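Side-chain contacts in uncharacterized protein (Escherichia coli O157:H7, PDB 4ZV9), which is of unknown function but belongs to the dienelactone hydrolase family and is therefore probably an alpha/beta hydrolase acting on ester-like substrates: residues Q96-P100 and T101-N105; R52-N55 and P56-D60. All blocks are in the same frame, centred on the assembly; numbering follows the deposited sequence.

Interaction 1: residues Q96-P100 and T101-N105; sequences QQVDP and TKLMN
Asp99 reaches forward to the backbone of Lys102 and caps the helix that Pro100 and Thr101 begin. With CG anti to the backbone N (chi1 178°), the carboxylate swings over the opening turn, and its OD2 accepts from Lys102 N at 2.9 Å in a fairly straight bond. The N-H comes to OD2 on the anti side, somewhat out of the carboxylate plane. The other oxygen works through a water: Asp99 OD1 takes a hydrogen from it at 3.0 Å, and the same water accepts from Thr101 N at 2.9 Å. One carboxylate thus serves two amide N-H groups of the first turn, one directly and one at second hand, and its negative charge probably suits the positive end of the helix dipole. Thr101 CB lies 3.5 Å from Asp99 OD2, and Lys102 CG leans on the same oxygen.

Pro100, with no N-H to give, suits the first turn of a helix, and its CB, though directed away, touches Thr101 N at 3.1 Å. Asp99 O opens the helical bonding by accepting from Leu103 N at 3.0 Å, and Pro100 O follows with Met104 N, also at 3.0 Å. Below the cap, Val98 CG1 rests 3.9 Å from Leu103 CB, the two side chains crossing at about a right angle. This apolar touch ties the residue before the cap to the buried side of the new helix. The contact forms the junction between helices 88-97 and 100-116, with the loop residue His25 against Val98 and Lys102, and Tyr131 against Leu103.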
loop_
_atom_site.group_PDB
_atom_site.type_symbol
_atom_site.label_atom_id
_atom_site.label_comp_id
_atom_site.label_asym_id
_atom_site.label_seq_id
_atom_site.Cartn_x
_atom_site.Cartn_y
_atom_site.Cartn_z
ATOM N N GLN A 96 0.347 -13.668 11.784
ATOM C CA GLN A 96 1.557 -14.039 12.527
ATOM C C GLN A 96 2.095 -15.430 12.195
ATOM O O GLN A 96 3.287 -15.669 12.312
ATOM C CB GLN A 96 1.286 -14.021 14.027
ATOM C CG GLN A 96 1.219 -12.641 14.625
ATOM C CD GLN A 96 0.920 -12.682 16.108
ATOM O OE1 GLN A 96 0.442 -13.696 16.642
ATOM N NE2 GLN A 96 1.166 -11.567 16.782
ATOM N N GLN A 97 1.218 -16.331 11.774
ATOM C CA GLN A 97 1.602 -17.694 11.441
ATOM C C GLN A 97 2.143 -17.812 10.018
ATOM O O GLN A 97 2.711 -18.833 9.670
ATOM C CB GLN A 97 0.402 -18.635 11.578
ATOM C CG GLN A 97 -0.274 -18.661 12.947
ATOM C CD GLN A 97 -1.652 -19.337 12.928
ATOM O OE1 GLN A 97 -2.066 -19.930 11.924
ATOM N NE2 GLN A 97 -2.366 -19.258 14.056
ATOM N N VAL A 98 1.951 -16.795 9.191
ATOM C CA VAL A 98 2.396 -16.849 7.804
ATOM C C VAL A 98 3.894 -16.519 7.743
ATOM O O VAL A 98 4.358 -15.608 8.426
ATOM C CB VAL A 98 1.597 -15.856 6.920
ATOM C CG1 VAL A 98 2.080 -15.886 5.469
ATOM C CG2 VAL A 98 0.105 -16.176 6.953
ATOM N N ASP A 99 4.636 -17.266 6.936
ATOM C CA ASP A 99 6.074 -17.017 6.800
ATOM C C ASP A 99 6.291 -15.574 6.308
ATOM O O ASP A 99 5.776 -15.203 5.265
ATOM C CB ASP A 99 6.715 -17.978 5.815
ATOM C CG ASP A 99 8.189 -17.683 5.628
ATOM O OD1 ASP A 99 8.975 -17.997 6.545
ATOM O OD2 ASP A 99 8.552 -17.123 4.573
ATOM N N PRO A 100 7.043 -14.757 7.071
ATOM C CA PRO A 100 7.222 -13.359 6.691
ATOM C C PRO A 100 7.827 -13.110 5.306
ATOM O O PRO A 100 7.363 -12.229 4.593
ATOM C CB PRO A 100 8.144 -12.811 7.774
ATOM C CG PRO A 100 7.921 -13.697 8.951
ATOM C CD PRO A 100 7.661 -15.057 8.379
ATOM N N THR A 101 8.837 -13.883 4.932
ATOM C CA THR A 101 9.489 -13.702 3.630
ATOM C C THR A 101 8.537 -14.018 2.488
ATOM O O THR A 101 8.494 -13.281 1.509
ATOM C CB THR A 101 10.764 -14.574 3.514
ATOM O OG1 THR A 101 11.642 -14.264 4.606
ATOM C CG2 THR A 101 11.494 -14.327 2.189
ATOM N N LYS A 102 7.792 -15.122 2.600
ATOM C CA LYS A 102 6.866 -15.511 1.539
ATOM C C LYS A 102 5.733 -14.508 1.421
ATOM O O LYS A 102 5.312 -14.176 0.311
ATOM C CB LYS A 102 6.307 -16.907 1.771
ATOM C CG LYS A 102 7.323 -18.004 1.542
ATOM C CD LYS A 102 6.708 -19.367 1.778
ATOM C CE LYS A 102 7.758 -20.446 1.605
ATOM N NZ LYS A 102 7.132 -21.784 1.723
ATOM N N LEU A 103 5.277 -13.996 2.564
ATOM C CA LEU A 103 4.223 -12.985 2.576
ATOM C C LEU A 103 4.680 -11.711 1.847
ATOM O O LEU A 103 3.971 -11.184 0.985
ATOM C CB LEU A 103 3.808 -12.665 4.004
ATOM C CG LEU A 103 2.731 -11.593 4.166
ATOM C CD1 LEU A 103 1.449 -11.956 3.426
ATOM C CD2 LEU A 103 2.454 -11.398 5.647
HETATM N N MSE A 104 5.870 -11.223 2.189
HETATM C CA MSE A 104 6.412 -10.032 1.538
HETATM C C MSE A 104 6.562 -10.293 0.062
HETATM O O MSE A 104 6.216 -9.440 -0.755
HETATM C CB MSE A 104 7.761 -9.659 2.144
HETATM C CG MSE A 104 8.345 -8.436 1.462
HETATM SE SE MSE A 104 10.162 -8.137 2.169
HETATM C CE MSE A 104 11.047 -9.707 1.345
ATOM N N ASN A 105 7.055 -11.475 -0.294
ATOM C CA ASN A 105 7.206 -11.845 -1.705
ATOM C C ASN A 105 5.905 -11.814 -2.502
ATOM O O ASN A 105 5.925 -11.526 -3.699
ATOM C CB ASN A 105 7.923 -13.188 -1.859
ATOM C CG ASN A 105 9.427 -13.079 -1.580
ATOM O OD1 ASN A 105 9.977 -11.984 -1.509
ATOM N ND2 ASN A 105 10.081 -14.209 -1.410
HETATM O O HOH W 1 10.544 -15.487 6.563
#

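Interaction 2: residues R52-N55 and P56-D60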
loop_
_atom_site.group_PDB
_atom_site.type_symbol
_atom_site.label_atom_id
_atom_site.label_comp_id
_atom_site.label_asym_id
_atom_site.label_seq_id
_atom_site.Cartn_x
_atom_site.Cartn_y
_atom_site.Cartn_z
ATOM N N ARG A 52 -3.617 -7.690 9.584
ATOM C CA ARG A 52 -4.741 -8.593 9.763
ATOM C C ARG A 52 -5.442 -8.992 8.466
ATOM O O ARG A 52 -6.644 -9.247 8.465
ATOM C CB ARG A 52 -5.721 -7.979 10.759
ATOM C CG ARG A 52 -6.110 -6.534 10.475
ATOM C CD ARG A 52 -6.156 -5.808 11.782
ATOM N NE ARG A 52 -6.812 -4.501 11.755
ATOM C CZ ARG A 52 -6.205 -3.332 11.868
ATOM N NH1 ARG A 52 -4.877 -3.274 11.965
ATOM N NH2 ARG A 52 -6.932 -2.217 11.876
ATOM N N GLY A 53 -4.680 -9.052 7.376
ATOM C CA GLY A 53 -5.188 -9.498 6.086
ATOM C C GLY A 53 -6.047 -8.494 5.331
ATOM O O GLY A 53 -6.146 -7.319 5.699
ATOM N N LEU A 54 -6.691 -8.990 4.283
ATOM C CA LEU A 54 -7.455 -8.178 3.372
ATOM C C LEU A 54 -8.868 -7.985 3.892
ATOM O O LEU A 54 -9.755 -8.776 3.578
ATOM C CB LEU A 54 -7.468 -8.852 1.998
ATOM C CG LEU A 54 -8.181 -8.071 0.882
ATOM C CD1 LEU A 54 -7.560 -6.708 0.683
ATOM C CD2 LEU A 54 -8.138 -8.871 -0.410
ATOM N N ASN A 55 -9.056 -6.965 4.722
ATOM C CA ASN A 55 -10.338 -6.724 5.361
ATOM C C ASN A 55 -11.141 -5.676 4.575
ATOM O O ASN A 55 -10.633 -5.119 3.607
ATOM C CB ASN A 55 -10.153 -6.393 6.866
ATOM C CG ASN A 55 -9.496 -5.040 7.129
ATOM O OD1 ASN A 55 -9.204 -4.266 6.229
ATOM N ND2 ASN A 55 -9.253 -4.766 8.407
ATOM N N PRO A 56 -12.396 -5.423 4.960
ATOM C CA PRO A 56 -13.185 -4.476 4.159
ATOM C C PRO A 56 -12.620 -3.050 4.009
ATOM O O PRO A 56 -12.904 -2.395 3.002
ATOM C CB PRO A 56 -14.540 -4.476 4.858
ATOM C CG PRO A 56 -14.635 -5.855 5.443
ATOM C CD PRO A 56 -13.231 -6.146 5.931
ATOM N N TYR A 57 -11.878 -2.567 5.000
ATOM C CA TYR A 57 -11.260 -1.241 4.916
ATOM C C TYR A 57 -10.276 -1.168 3.773
ATOM O O TYR A 57 -10.348 -0.263 2.947
ATOM C CB TYR A 57 -10.566 -0.888 6.234
ATOM C CG TYR A 57 -9.457 0.149 6.133
ATOM C CD1 TYR A 57 -9.726 1.469 5.767
ATOM C CD2 TYR A 57 -8.145 -0.188 6.461
ATOM C CE1 TYR A 57 -8.709 2.425 5.718
ATOM C CE2 TYR A 57 -7.133 0.744 6.414
ATOM C CZ TYR A 57 -7.410 2.054 6.045
ATOM O OH TYR A 57 -6.371 2.980 6.000
ATOM N N ILE A 58 -9.399 -2.159 3.667
ATOM C CA ILE A 58 -8.422 -2.176 2.578
ATOM C C ILE A 58 -9.094 -2.341 1.212
ATOM O O ILE A 58 -8.669 -1.738 0.220
ATOM C CB ILE A 58 -7.358 -3.267 2.794
ATOM C CG1 ILE A 58 -6.582 -2.975 4.077
ATOM C CG2 ILE A 58 -6.425 -3.344 1.586
ATOM C CD1 ILE A 58 -5.760 -1.682 4.040
ATOM N N GLU A 59 -10.128 -3.168 1.141
ATOM C CA GLU A 59 -10.871 -3.314 -0.113
ATOM C C GLU A 59 -11.476 -1.969 -0.523
ATOM O O GLU A 59 -11.467 -1.594 -1.705
ATOM C CB GLU A 59 -11.940 -4.412 -0.001
ATOM C CG GLU A 59 -11.326 -5.800 0.097
ATOM C CD GLU A 59 -12.368 -6.922 0.112
ATOM O OE1 GLU A 59 -13.492 -6.663 0.551
ATOM O OE2 GLU A 59 -12.037 -8.053 -0.290
ATOM N N ASP A 60 -11.996 -1.226 0.451
ATOM C CA ASP A 60 -12.531 0.104 0.160
ATOM C C ASP A 60 -11.407 1.017 -0.365
ATOM O O ASP A 60 -11.610 1.764 -1.313
ATOM C CB ASP A 60 -13.168 0.721 1.393
ATOM C CG ASP A 60 -14.004 1.937 1.054
ATOM O OD1 ASP A 60 -14.957 1.809 0.249
ATOM O OD2 ASP A 60 -13.756 2.999 1.625
HETATM O O HOH W 2 -10.955 -10.096 1.430
#
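Asn55 turns its side-chain carbonyl onto the first turn of helix 56-67, where OD1 accepts from Ile58 N in a straight but weak capping bond of 3.3 Å. Its CG sits between the backbone N and the carbonyl carbon (chi1 69°), which folds the amide back over the turn. There OD1 also touches Tyr57 CB at 3.6 Å and lies at the edge of the tyrosine ring, near its plane. At the far end of that ring, Tyr57 OH is hydrogen-bonded to His211 ND1. The other end of the amide is fixed from outside: ND2 donates to Asp88 OD1, so both ends of the group are engaged and its orientation is set. The backbone carbonyl of Asn55 is used as well, Asn55 O accepting from Glu59 N at 3.2 Å.

Just before the cap, Leu54 O receives a hydrogen from a water at 2.8 Å, and that water donates a second one to Glu59 OE2 at 2.9 Å, bridging the loop to the helix. The same OE2 is bonded to Tyr16 OH, so this carboxylate oxygen has two partners. Alongside the water bridge the contact is apolar: Leu54 CD1 meets Ile58 CG2 at 3.7 Å and Glu59 CG at 3.9 Å, the leucine crossing the glutamate chain at about a right angle. Pro56, lacking an N-H, takes the first place of the helix. The turn joins the loop that follows strand 42-48 to helix 56-67, and Tyr31 of strand 28-35 packs against Leu54 and Glu59.

In the fold
Along the chain, interaction 2 closes before interaction 1 opens, and between them come most of helix 56-67, strand 71-75 and most of helix 88-97. Their centres lie about 17 Å apart and their nearest atoms about 7 Å, so they do not touch. Both are N-terminal helix caps followed by proline, one carried by an asparagine and the other by an aspartate. Helix 88-97 links them: Asp88 and Gln95 on it bond to the loop of 52-55, while its end runs into 96-100. They mark the starts of two helices, 56-67 and 100-116, of the alpha/beta hydrolase fold; interaction 2 packs on strand 28-35 of the mixed sheet, and interaction 1 lies nearer the periphery.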